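Local structure of amino acid ABC transporter, binding protein (Thermus thermophilus, 3VV5) at residues 131-136 and 140-145; 154-159 and 185-190; 63-68 and 234-239. The protein binds L-thialysine, (S)-2-aminoethyl-L-cysteine, as the periplasmic solute-binding protein of an ABC transporter probably involved in its uptake. One frame throughout, in Å; residues are numbered along the deposited sequence.

Overall arrangement
Interactions 1 and 2 lie in the lobe that contains strands 143-147 and 185-189; interaction 3 lies in the other lobe, across the centre of the chain. The first two touch, with centres about 10 Å apart. Strands 143-147 and 185-189 are parallel neighbours in one sheet, and Gly145 N lies 2.8 Å from Thr185 O, probably a hydrogen bond. The centre of interaction 3 is about 38 Å from that of interaction 1 and about 29 Å from that of interaction 2. The bound L-thialysine is about 9 Å from the side chain of Ile187 in interaction 2, and about 13 Å from that of Leu65 in interaction 3.

Interaction 1: residues 131-136 and 140-145; sequences GGPRTA and QGKVVG
Pro133 and Lys142 make the apolar part of this contact. The CG of the proline ring lies 4.2 Å from CG of Lys142, and the lysine chain runs at a slant to the ring. Chi1 of -55° sets Lys142 CG opposite its own carbonyl carbon. The touching atom is a methylene, CG; the bend at chi2 (-71°) turns the rest of the chain from there. The backbones stay well apart, with Pro133 CA 8.4 Å from Lys142 CA.

No hydrogen bond joins the two segments. Ala136 O and Gln140 N approach to 4.3 Å, too far for one. The contact buries 108 Å² in all, both sides summed.

Each segment is anchored to other parts of the lobe. Pro133 O accepts from Ser128 OG, and the proline ring also packs on Leu139 and Thr185, which helps to explain its burial. On the other segment, Val143 N donates to Asp184 OD2.

The arrangement is a loop connecting strand 120-129 to strand 143-147, whose start packs loosely on its end. It belongs to the two-lobed fold of the family 3 solute-binding proteins.

Interaction 2: residues 154-159 and 185-190; sequences EAAQKI and TWITDR
The contact belongs to a beta-alpha-beta crossover in one lobe of the solute-binding protein fold. Strand 143-147, helix 151-158 and strand 164-168 follow one another, the two strands are parallel neighbours, and the helix lies over the sheet. Strand 185-189 flanks strand 143-147 in that sheet and meets the helix here.

The contact is apolar, and one side chain carries the strand side of it. Ile187 points from the strand toward the helix. It is buried, and it packs against Val144 and Val146 of the adjacent strand 143-147. Ala156 points back at it from the helix. Ile159, later in the same segment, also points toward it and packs on Ala136 as well. The backbones keep their distance, with Ala156 CA 7.8 Å from Ile187 CA. The side chains span the gap between them.

No hydrogen bond links the two segments. The backbone of strand 185-189 is held by its neighbours in the sheet, strand 143-147 on one side and strand 120-129 on the other. Trp186, on the opposite face of the strand, packs on helix 171-180.

In Ile187, CD1 is anti to CA (chi2 -177°), and the longer branch is extended. This brings its terminal methyl to the helix. The contact is small, 92 Å² with both sides summed, and rests on that methyl. Ile187 CD1 lies 4.3 Å from Ala156 CB, and it lies the same 4.3 Å from Ile159 CD1.

Interaction 3: residues 63-68 and 234-239; sequences VDLGNA and RALAEL
Leu239 points toward helix 63-68, and its CD1 methyl makes the two closest approaches. Leu239 CD1 is 3.6 Å from Leu65 CD2. It is also 3.6 Å from Ala68 CB, about one turn further along the same helix. A single methyl is thus held against both residues. Chi1 of -58° places Leu239 CG beside the backbone N, and CD1 is the branch that meets Leu65 and Ala68.

Leu65 and Leu239 do not lie alongside each other, since their side chains run at a slant. Leu65 leaves its backbone to one side of the contact. Its conformation is unusual, with chi1 (-128°) and chi2 (-147°) both away from staggered positions. In it CD2 meets Leu239, and Leu65 CD1 reaches Leu236 CD1 at 4.3 Å. Ala68 points toward the partner helix with its short side chain.

The segment axes come within 10.7 Å and cross at 109°. Helix 244-253 packs beside them, with Tyr245 on Leu65 and Ile248 on Ala68. Asp64 OD2 forms a salt bridge to Lys251 NZ on that helix.

Across the two segments there is no hydrogen bond or charge pair. Between 63-68 and 234-239 the closest contacts are all methyl to methyl, so dispersion and the burial of apolar surface hold them together.

Interaction 1: residues 131-136 and 140-145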
loop_
_atom_site.group_PDB
_atom_site.type_symbol
_atom_site.label_atom_id
_atom_site.label_comp_id
_atom_site.label_asym_id
_atom_site.label_seq_id
_atom_site.Cartn_x
_atom_site.Cartn_y
_atom_site.Cartn_z
ATOM N N GLY A 131 -21.553 -4.977 15.707
ATOM C CA GLY A 131 -21.569 -5.259 17.161
ATOM C C GLY A 131 -20.193 -5.516 17.743
ATOM O O GLY A 131 -20.037 -5.722 18.957
ATOM N N GLY A 132 -19.181 -5.513 16.875
ATOM C CA GLY A 132 -17.815 -5.782 17.292
ATOM C C GLY A 132 -17.132 -4.491 17.713
ATOM O O GLY A 132 -17.769 -3.445 17.766
ATOM N N PRO A 133 -15.828 -4.560 18.014
ATOM C CA PRO A 133 -15.083 -3.413 18.514
ATOM C C PRO A 133 -15.066 -2.243 17.537
ATOM O O PRO A 133 -14.904 -2.440 16.323
ATOM C CB PRO A 133 -13.680 -3.975 18.709
ATOM C CG PRO A 133 -13.901 -5.426 18.943
ATOM C CD PRO A 133 -15.015 -5.790 18.034
ATOM N N ARG A 134 -15.255 -1.037 18.069
ATOM C CA ARG A 134 -15.200 0.173 17.264
ATOM C C ARG A 134 -13.970 1.040 17.489
ATOM O O ARG A 134 -13.559 1.749 16.575
ATOM C CB ARG A 134 -16.446 1.033 17.474
ATOM C CG ARG A 134 -17.728 0.387 16.962
ATOM C CD ARG A 134 -18.933 1.033 17.652
ATOM N NE ARG A 134 -19.190 2.376 17.139
ATOM C CZ ARG A 134 -19.983 3.267 17.726
ATOM N NH1 ARG A 134 -20.596 2.986 18.869
ATOM N NH2 ARG A 134 -20.158 4.453 17.165
ATOM N N THR A 135 -13.405 1.004 18.690
ATOM C CA THR A 135 -12.299 1.889 19.041
ATOM C C THR A 135 -11.095 1.108 19.555
ATOM O O THR A 135 -11.209 -0.075 19.872
ATOM C CB THR A 135 -12.705 2.855 20.156
ATOM O OG1 THR A 135 -13.112 2.081 21.292
ATOM C CG2 THR A 135 -13.842 3.762 19.705
ATOM N N ALA A 136 -9.955 1.780 19.682
ATOM C CA ALA A 136 -8.760 1.154 20.250
ATOM C C ALA A 136 -9.036 0.628 21.659
ATOM O O ALA A 136 -8.563 -0.449 22.022
ATOM C CB ALA A 136 -7.591 2.135 20.264
ATOM N N GLN A 140 -9.267 -4.148 24.025
ATOM C CA GLN A 140 -8.845 -4.839 25.251
ATOM C C GLN A 140 -9.489 -6.229 25.373
ATOM O O GLN A 140 -10.705 -6.356 25.365
ATOM C CB GLN A 140 -9.154 -3.965 26.478
ATOM C CG GLN A 140 -8.335 -2.681 26.469
ATOM C CD GLN A 140 -8.616 -1.749 27.632
ATOM O OE1 GLN A 140 -8.517 -2.134 28.799
ATOM N NE2 GLN A 140 -8.936 -0.495 27.315
ATOM N N GLY A 141 -8.662 -7.271 25.447
ATOM C CA GLY A 141 -9.168 -8.654 25.576
ATOM C C GLY A 141 -9.589 -9.263 24.247
ATOM O O GLY A 141 -10.184 -10.351 24.204
ATOM N N LYS A 142 -9.256 -8.579 23.154
ATOM C CA LYS A 142 -9.720 -8.999 21.828
ATOM C C LYS A 142 -8.587 -9.569 20.988
ATOM O O LYS A 142 -7.401 -9.346 21.270
ATOM C CB LYS A 142 -10.437 -7.845 21.107
ATOM C CG LYS A 142 -11.592 -7.252 21.911
ATOM C CD LYS A 142 -12.774 -8.205 21.969
ATOM C CE LYS A 142 -13.836 -7.721 22.935
ATOM N NZ LYS A 142 -15.072 -8.558 22.744
ATOM N N VAL A 143 -8.959 -10.322 19.963
ATOM C CA VAL A 143 -7.980 -10.907 19.043
ATOM C C VAL A 143 -7.989 -10.045 17.774
ATOM O O VAL A 143 -9.026 -9.881 17.142
ATOM C CB VAL A 143 -8.332 -12.372 18.706
ATOM C CG1 VAL A 143 -7.281 -12.987 17.777
ATOM C CG2 VAL A 143 -8.463 -13.207 20.005
ATOM N N VAL A 144 -6.830 -9.500 17.417
ATOM C CA VAL A 144 -6.734 -8.602 16.272
ATOM C C VAL A 144 -5.893 -9.223 15.147
ATOM O O VAL A 144 -4.816 -9.769 15.402
ATOM C CB VAL A 144 -6.209 -7.185 16.720
ATOM C CG1 VAL A 144 -6.015 -6.237 15.536
ATOM C CG2 VAL A 144 -7.171 -6.556 17.700
ATOM N N GLY A 145 -6.400 -9.154 13.912
ATOM C CA GLY A 145 -5.678 -9.658 12.730
ATOM C C GLY A 145 -5.060 -8.530 11.903
ATOM O O GLY A 145 -5.754 -7.564 11.562
#

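Interaction 2: residues 154-159 and 185-190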
loop_
_atom_site.group_PDB
_atom_site.type_symbol
_atom_site.label_atom_id
_atom_site.label_comp_id
_atom_site.label_asym_id
_atom_site.label_seq_id
_atom_site.Cartn_x
_atom_site.Cartn_y
_atom_site.Cartn_z
ATOM N N GLU A 154 2.305 -2.609 13.502
ATOM C CA GLU A 154 2.988 -1.695 14.429
ATOM C C GLU A 154 1.978 -1.010 15.357
ATOM O O GLU A 154 2.179 -0.956 16.578
ATOM C CB GLU A 154 3.819 -0.673 13.638
ATOM C CG GLU A 154 4.347 0.524 14.439
ATOM C CD GLU A 154 4.938 1.614 13.547
ATOM O OE1 GLU A 154 4.674 2.803 13.827
ATOM O OE2 GLU A 154 5.646 1.282 12.561
ATOM N N ALA A 155 0.870 -0.542 14.783
ATOM C CA ALA A 155 -0.180 0.113 15.558
ATOM C C ALA A 155 -0.858 -0.825 16.545
ATOM O O ALA A 155 -1.113 -0.427 17.684
ATOM C CB ALA A 155 -1.213 0.742 14.647
ATOM N N ALA A 156 -1.159 -2.051 16.109
ATOM C CA ALA A 156 -1.737 -3.066 16.999
ATOM C C ALA A 156 -0.819 -3.363 18.189
ATOM O O ALA A 156 -1.298 -3.553 19.312
ATOM C CB ALA A 156 -2.070 -4.353 16.241
ATOM N N GLN A 157 0.488 -3.379 17.944
ATOM C CA GLN A 157 1.479 -3.621 19.008
ATOM C C GLN A 157 1.560 -2.509 20.064
ATOM O O GLN A 157 2.049 -2.733 21.169
ATOM C CB GLN A 157 2.862 -3.886 18.395
ATOM C CG GLN A 157 3.032 -5.291 17.815
ATOM C CD GLN A 157 4.259 -5.426 16.926
ATOM O OE1 GLN A 157 4.853 -4.431 16.488
ATOM N NE2 GLN A 157 4.638 -6.669 16.641
ATOM N N LYS A 158 1.072 -1.318 19.731
ATOM C CA LYS A 158 1.099 -0.176 20.653
ATOM C C LYS A 158 -0.201 0.003 21.454
ATOM O O LYS A 158 -0.216 0.729 22.442
ATOM C CB LYS A 158 1.445 1.123 19.904
ATOM C CG LYS A 158 2.722 1.037 19.047
ATOM C CD LYS A 158 3.984 1.502 19.768
ATOM C CE LYS A 158 4.393 2.910 19.310
ATOM N NZ LYS A 158 5.650 3.410 19.971
ATOM N N ILE A 159 -1.284 -0.638 21.021
ATOM C CA ILE A 159 -2.567 -0.567 21.732
ATOM C C ILE A 159 -2.591 -1.521 22.949
ATOM O O ILE A 159 -2.484 -2.740 22.791
ATOM C CB ILE A 159 -3.748 -0.852 20.777
ATOM C CG1 ILE A 159 -3.733 0.125 19.591
ATOM C CG2 ILE A 159 -5.094 -0.799 21.519
ATOM C CD1 ILE A 159 -4.558 -0.350 18.395
ATOM N N THR A 185 -11.265 -8.425 15.084
ATOM C CA THR A 185 -11.001 -7.128 14.460
ATOM C C THR A 185 -9.877 -7.255 13.438
ATOM O O THR A 185 -8.915 -7.963 13.665
ATOM C CB THR A 185 -10.661 -6.078 15.543
ATOM O OG1 THR A 185 -11.867 -5.722 16.244
ATOM C CG2 THR A 185 -10.048 -4.793 14.923
ATOM N N TRP A 186 -10.025 -6.561 12.305
ATOM C CA TRP A 186 -9.008 -6.480 11.265
ATOM C C TRP A 186 -8.578 -5.022 11.174
ATOM O O TRP A 186 -9.438 -4.137 11.098
ATOM C CB TRP A 186 -9.667 -6.945 9.953
ATOM C CG TRP A 186 -8.897 -6.780 8.673
ATOM C CD1 TRP A 186 -7.549 -6.941 8.466
ATOM C CD2 TRP A 186 -9.470 -6.475 7.394
ATOM N NE1 TRP A 186 -7.259 -6.763 7.112
ATOM C CE2 TRP A 186 -8.420 -6.468 6.446
ATOM C CE3 TRP A 186 -10.782 -6.212 6.962
ATOM C CZ2 TRP A 186 -8.641 -6.192 5.085
ATOM C CZ3 TRP A 186 -10.998 -5.928 5.615
ATOM C CH2 TRP A 186 -9.934 -5.930 4.692
ATOM N N ILE A 187 -7.273 -4.747 11.260
ATOM C CA ILE A 187 -6.802 -3.379 11.120
ATOM C C ILE A 187 -6.166 -3.268 9.758
ATOM O O ILE A 187 -5.232 -4.010 9.439
ATOM C CB ILE A 187 -5.822 -2.926 12.232
ATOM C CG1 ILE A 187 -6.520 -2.924 13.607
ATOM C CG2 ILE A 187 -5.315 -1.505 11.934
ATOM C CD1 ILE A 187 -5.627 -2.414 14.741
ATOM N N THR A 188 -6.686 -2.352 8.941
ATOM C CA THR A 188 -6.228 -2.251 7.566
ATOM C C THR A 188 -6.422 -0.837 7.066
ATOM O O THR A 188 -6.840 0.038 7.815
ATOM C CB THR A 188 -6.998 -3.272 6.656
ATOM O OG1 THR A 188 -6.384 -3.361 5.363
ATOM C CG2 THR A 188 -8.454 -2.879 6.511
ATOM N N ASP A 189 -6.165 -0.642 5.775
ATOM C CA ASP A 189 -6.317 0.649 5.116
ATOM C C ASP A 189 -7.782 1.011 4.910
ATOM O O ASP A 189 -8.581 0.158 4.509
ATOM C CB ASP A 189 -5.590 0.592 3.777
ATOM C CG ASP A 189 -5.730 1.857 2.991
ATOM O OD1 ASP A 189 -4.829 2.742 3.090
ATOM O OD2 ASP A 189 -6.737 1.956 2.261
ATOM N N ARG A 190 -8.117 2.295 5.108
ATOM C CA ARG A 190 -9.510 2.744 5.036
ATOM C C ARG A 190 -10.154 2.537 3.663
ATOM O O ARG A 190 -11.323 2.169 3.571
ATOM C CB ARG A 190 -9.631 4.219 5.474
ATOM C CG ARG A 190 -8.803 5.206 4.628
ATOM C CD ARG A 190 -8.929 6.653 5.125
ATOM N NE ARG A 190 -10.291 7.154 4.934
ATOM C CZ ARG A 190 -10.822 8.181 5.597
ATOM N NH1 ARG A 190 -10.110 8.837 6.513
ATOM N NH2 ARG A 190 -12.071 8.549 5.346
#

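Interaction 3: residues 63-68 and 234-239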
loop_
_atom_site.group_PDB
_atom_site.type_symbol
_atom_site.label_atom_id
_atom_site.label_comp_id
_atom_site.label_asym_id
_atom_site.label_seq_id
_atom_site.Cartn_x
_atom_site.Cartn_y
_atom_site.Cartn_z
ATOM N N VAL A 63 -0.693 0.556 -9.882
ATOM C CA VAL A 63 -0.218 0.033 -11.162
ATOM C C VAL A 63 -0.477 1.044 -12.288
ATOM O O VAL A 63 0.433 1.330 -13.096
ATOM C CB VAL A 63 -0.825 -1.351 -11.446
ATOM C CG1 VAL A 63 -0.428 -1.878 -12.834
ATOM C CG2 VAL A 63 -0.401 -2.383 -10.328
ATOM N N ASP A 64 -1.676 1.632 -12.316
ATOM C CA ASP A 64 -1.966 2.719 -13.284
ATOM C C ASP A 64 -1.023 3.907 -13.101
ATOM O O ASP A 64 -0.517 4.472 -14.076
ATOM C CB ASP A 64 -3.416 3.178 -13.175
ATOM C CG ASP A 64 -4.390 2.205 -13.832
ATOM O OD1 ASP A 64 -3.930 1.302 -14.563
ATOM O OD2 ASP A 64 -5.612 2.358 -13.633
ATOM N N LEU A 65 -0.771 4.276 -11.850
ATOM C CA LEU A 65 0.147 5.379 -11.554
ATOM C C LEU A 65 1.576 5.041 -11.965
ATOM O O LEU A 65 2.264 5.845 -12.635
ATOM C CB LEU A 65 0.126 5.749 -10.051
ATOM C CG LEU A 65 -0.078 7.169 -9.493
ATOM C CD1 LEU A 65 0.709 7.372 -8.177
ATOM C CD2 LEU A 65 0.187 8.346 -10.434
ATOM N N GLY A 66 2.035 3.858 -11.554
ATOM C CA GLY A 66 3.376 3.398 -11.910
ATOM C C GLY A 66 3.563 3.359 -13.418
ATOM O O GLY A 66 4.614 3.763 -13.925
ATOM N N ASN A 67 2.543 2.891 -14.135
ATOM C CA ASN A 67 2.591 2.864 -15.609
ATOM C C ASN A 67 2.675 4.276 -16.215
ATOM O O ASN A 67 3.461 4.506 -17.146
ATOM C CB ASN A 67 1.396 2.109 -16.203
ATOM C CG ASN A 67 1.526 0.586 -16.112
ATOM O OD1 ASN A 67 0.526 -0.126 -16.211
ATOM N ND2 ASN A 67 2.730 0.089 -15.970
ATOM N N ALA A 68 1.861 5.207 -15.700
ATOM C CA ALA A 68 1.843 6.611 -16.158
ATOM C C ALA A 68 3.188 7.302 -15.913
ATOM O O ALA A 68 3.668 8.061 -16.756
ATOM C CB ALA A 68 0.715 7.399 -15.471
ATOM N N ARG A 234 9.853 14.038 -10.015
ATOM C CA ARG A 234 9.523 14.931 -11.114
ATOM C C ARG A 234 8.269 14.442 -11.867
ATOM O O ARG A 234 7.320 15.202 -12.063
ATOM C CB ARG A 234 10.703 15.100 -12.075
ATOM C CG ARG A 234 10.309 15.908 -13.347
ATOM C CD ARG A 234 11.444 16.115 -14.351
ATOM N NE ARG A 234 11.875 14.862 -14.996
ATOM C CZ ARG A 234 12.980 14.188 -14.675
ATOM N NH1 ARG A 234 13.307 13.076 -15.337
ATOM N NH2 ARG A 234 13.771 14.619 -13.693
ATOM N N ALA A 235 8.257 13.169 -12.259
ATOM C CA ALA A 235 7.119 12.589 -12.954
ATOM C C ALA A 235 5.831 12.636 -12.118
ATOM O O ALA A 235 4.778 12.930 -12.652
ATOM C CB ALA A 235 7.432 11.143 -13.437
ATOM N N LEU A 236 5.917 12.366 -10.811
ATOM C CA LEU A 236 4.746 12.423 -9.934
ATOM C C LEU A 236 4.160 13.837 -9.900
ATOM O O LEU A 236 2.951 14.025 -10.081
ATOM C CB LEU A 236 5.090 11.947 -8.493
ATOM C CG LEU A 236 3.932 11.997 -7.470
ATOM C CD1 LEU A 236 2.792 11.084 -7.862
ATOM C CD2 LEU A 236 4.390 11.679 -6.005
ATOM N N ALA A 237 5.025 14.827 -9.701
ATOM C CA ALA A 237 4.591 16.220 -9.672
ATOM C C ALA A 237 3.979 16.646 -11.010
ATOM O O ALA A 237 2.956 17.339 -11.032
ATOM C CB ALA A 237 5.740 17.148 -9.279
ATOM N N GLU A 238 4.566 16.181 -12.107
ATOM C CA GLU A 238 4.012 16.428 -13.457
ATOM C C GLU A 238 2.633 15.785 -13.663
ATOM O O GLU A 238 1.742 16.395 -14.281
ATOM C CB GLU A 238 5.005 16.000 -14.548
ATOM C CG GLU A 238 6.223 16.972 -14.653
ATOM C CD GLU A 238 7.374 16.487 -15.542
ATOM O OE1 GLU A 238 7.396 15.302 -15.917
ATOM O OE2 GLU A 238 8.278 17.305 -15.864
ATOM N N LEU A 239 2.444 14.571 -13.140
ATOM C CA LEU A 239 1.140 13.884 -13.241
ATOM C C LEU A 239 0.048 14.580 -12.438
ATOM O O LEU A 239 -1.122 14.595 -12.838
ATOM C CB LEU A 239 1.228 12.418 -12.783
ATOM C CG LEU A 239 2.195 11.456 -13.472
ATOM C CD1 LEU A 239 1.846 10.002 -13.177
ATOM C CD2 LEU A 239 2.243 11.674 -14.932
#